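Local coordinates for protein putative arylalkylamine N-Acetyltransferase 7 (Aedes aegypti, PDB 4FD7) that probably transfers an acetyl group from acetyl-CoA to an amine nitrogen, as a putative arylalkylamine N-acetyltransferase of the GNAT family, at residues R46-C49 with D50-R54. Residues are numbered along the deposited sequence; the frame is centred on the assembly and turned at random.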
ATOM      1  N   ARG A  46      -2.390   8.633 -11.395  1.00 18.98           N
ATOM      2  CA  ARG A  46      -1.256   9.383 -11.900  1.00 18.91           C
ATOM      3  C   ARG A  46      -0.243   9.638 -10.793  1.00 18.85           C
ATOM      4  O   ARG A  46       0.968   9.496 -11.005  1.00 19.42           O
ATOM      5  CB  ARG A  46      -1.716  10.660 -12.614  1.00 20.43           C
ATOM      6  CG  ARG A  46      -2.183  10.353 -14.029  1.00 20.77           C
ATOM      7  CD  ARG A  46      -3.152  11.377 -14.625  1.00 22.63           C
ATOM      8  NE  ARG A  46      -3.696  10.864 -15.883  1.00 19.12           N
ATOM      9  CZ  ARG A  46      -4.384  11.585 -16.771  1.00 22.25           C
ATOM     10  NH1 ARG A  46      -4.643  12.867 -16.556  1.00 21.90           N
ATOM     11  NH2 ARG A  46      -4.811  11.017 -17.889  1.00 22.18           N
ATOM     12  N   HIS A  47      -0.746   9.923  -9.594  1.00 16.82           N
ATOM     13  CA  HIS A  47       0.134  10.146  -8.464  1.00 17.64           C
ATOM     14  C   HIS A  47       0.948   8.872  -8.240  1.00 17.19           C
ATOM     15  O   HIS A  47       2.174   8.924  -8.088  1.00 17.26           O
ATOM     16  CB  HIS A  47      -0.704  10.489  -7.232  1.00 16.32           C
ATOM     17  CG  HIS A  47       0.094  10.838  -6.025  1.00 19.41           C
ATOM     18  ND1 HIS A  47       0.711   9.891  -5.237  1.00 18.49           N
ATOM     19  CD2 HIS A  47       0.325  12.032  -5.426  1.00 18.43           C
ATOM     20  CE1 HIS A  47       1.313  10.487  -4.228  1.00 18.84           C
ATOM     21  NE2 HIS A  47       1.087  11.787  -4.320  1.00 19.28           N
ATOM     22  N   MET A  48       0.273   7.725  -8.292  1.00 17.33           N
ATOM     23  CA  MET A  48       0.966   6.460  -8.073  1.00 18.06           C
ATOM     24  C   MET A  48       2.048   6.276  -9.140  1.00 17.41           C
ATOM     25  O   MET A  48       3.157   5.850  -8.832  1.00 17.39           O
ATOM     26  CB  MET A  48      -0.017   5.282  -8.071  1.00 17.26           C
ATOM     27  CG  MET A  48      -1.009   5.277  -6.889  1.00 16.10           C
ATOM     28  SD  MET A  48      -0.266   4.974  -5.256  1.00 21.55           S
ATOM     29  CE  MET A  48       0.320   3.308  -5.435  1.00 17.23           C
ATOM     30  N   CYS A  49       1.742   6.638 -10.383  1.00 15.73           N
ATOM     31  CA  CYS A  49       2.713   6.453 -11.445  1.00 15.27           C
ATOM     32  C   CYS A  49       3.857   7.432 -11.325  1.00 18.55           C
ATOM     33  O   CYS A  49       4.983   7.132 -11.724  1.00 21.51           O
ATOM     34  CB  CYS A  49       2.038   6.637 -12.794  1.00 17.49           C
ATOM     35  SG  CYS A  49       0.873   5.330 -13.111  1.00 19.09           S
ATOM     36  N   ASP A  50       3.585   8.608 -10.766  1.00 19.96           N
ATOM     37  CA  ASP A  50       4.578   9.673 -10.827  1.00 18.36           C
ATOM     38  C   ASP A  50       5.600   9.476  -9.733  1.00 19.64           C
ATOM     39  O   ASP A  50       6.764   9.864  -9.865  1.00 20.11           O
ATOM     40  CB  ASP A  50       3.918  11.038 -10.628  1.00 18.80           C
ATOM     41  CG  ASP A  50       3.264  11.559 -11.880  1.00 21.42           C
ATOM     42  OD1 ASP A  50       3.497  10.982 -12.959  1.00 22.00           O
ATOM     43  OD2 ASP A  50       2.518  12.557 -11.781  1.00 23.20           O
ATOM     44  N   TYR A  51       5.147   8.887  -8.639  1.00 17.65           N
ATOM     45  CA  TYR A  51       5.978   8.799  -7.461  1.00 16.41           C
ATOM     46  C   TYR A  51       6.269   7.367  -7.026  1.00 17.55           C
ATOM     47  O   TYR A  51       7.410   6.922  -7.099  1.00 19.25           O
ATOM     48  CB  TYR A  51       5.361   9.642  -6.349  1.00 19.58           C
ATOM     49  CG  TYR A  51       5.071  11.050  -6.817  1.00 18.96           C
ATOM     50  CD1 TYR A  51       6.106  11.902  -7.198  1.00 21.25           C
ATOM     51  CD2 TYR A  51       3.769  11.521  -6.906  1.00 20.11           C
ATOM     52  CE1 TYR A  51       5.852  13.194  -7.635  1.00 22.97           C
ATOM     53  CE2 TYR A  51       3.500  12.819  -7.342  1.00 21.23           C
ATOM     54  CZ  TYR A  51       4.543  13.645  -7.706  1.00 23.56           C
ATOM     55  OH  TYR A  51       4.275  14.926  -8.133  1.00 23.01           O
ATOM     56  N   PHE A  52       5.248   6.646  -6.580  1.00 16.53           N
ATOM     57  CA  PHE A  52       5.431   5.275  -6.116  1.00 15.38           C
ATOM     58  C   PHE A  52       6.184   4.394  -7.118  1.00 18.69           C
ATOM     59  O   PHE A  52       7.149   3.716  -6.753  1.00 16.21           O
ATOM     60  CB  PHE A  52       4.079   4.662  -5.773  1.00 14.76           C
ATOM     61  CG  PHE A  52       4.141   3.204  -5.428  1.00 15.13           C
ATOM     62  CD1 PHE A  52       4.505   2.785  -4.155  1.00 16.74           C
ATOM     63  CD2 PHE A  52       3.819   2.254  -6.377  1.00 15.19           C
ATOM     64  CE1 PHE A  52       4.558   1.422  -3.847  1.00 17.12           C
ATOM     65  CE2 PHE A  52       3.864   0.897  -6.082  1.00 15.35           C
ATOM     66  CZ  PHE A  52       4.229   0.478  -4.827  1.00 15.37           C
ATOM     67  N   ALA A  53       5.752   4.429  -8.376  1.00 16.66           N
ATOM     68  CA  ALA A  53       6.385   3.640  -9.436  1.00 18.13           C
ATOM     69  C   ALA A  53       7.851   4.008  -9.606  1.00 18.48           C
ATOM     70  O   ALA A  53       8.662   3.169  -9.977  1.00 15.24           O
ATOM     71  CB  ALA A  53       5.651   3.835 -10.750  1.00 17.44           C
ATOM     72  N   ARG A  54       8.187   5.269  -9.346  1.00 18.94           N
ATOM     73  CA  ARG A  54       9.552   5.725  -9.528  1.00 19.99           C
ATOM     74  C   ARG A  54      10.433   5.461  -8.309  1.00 21.30           C
ATOM     75  O   ARG A  54      11.608   5.133  -8.457  1.00 20.80           O
ATOM     76  CB  ARG A  54       9.570   7.219  -9.857  1.00 19.49           C
ATOM     77  CG  ARG A  54      10.962   7.764 -10.109  1.00 23.82           C
ATOM     78  CD  ARG A  54      10.983   9.275 -10.051  1.00 25.65           C
ATOM     79  NE  ARG A  54      10.629   9.800  -8.730  1.00 26.46           N
ATOM     80  CZ  ARG A  54      10.143  11.022  -8.534  1.00 25.90           C
ATOM     81  NH1 ARG A  54       9.825  11.435  -7.318  1.00 27.52           N
ATOM     82  NH2 ARG A  54       9.964  11.830  -9.568  1.00 27.72           N
TER
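His47 O accepts from two backbone donors. Tyr51 N reaches it over 3.0 Å with an N-H...O angle of 143°, and Asp50 N adds a weak second bond. Asp50 N also gives the shorter i+4 bond to Arg46 O, 2.8 Å. At the next residue the spacing widens. Ala53 N donates to Met48 O, 3.0 Å and nearly straight at 166°, an i+5 step that marks a pi-type turn in helix 41-55. Phe52 N is left poorly aimed at Met48 O.

The Tyr51 ring sets its CD2 edge over the centre of one His47 ring face, a T-shaped stack with centroids 4.8 Å apart. His47 CG lies anti to the backbone N (chi1 -176°), which leans the imidazole toward the next turn, where Tyr51 meets it. Its NE2 makes a weak bond to Val99 O. Met48 bends at chi2 and chi3, and its CE sits over a Phe52 face, 4.2 Å from the ring centroid. This is a CH-pi contact, with SD farther off and oblique.

His47 and Met48 rest on strand 98-108, where the helix packs on the antiparallel GNAT sheet. A weak bond from Phe52 N to Ser154 OG of strand 146-155 probably offsets part of the lost helical bonding.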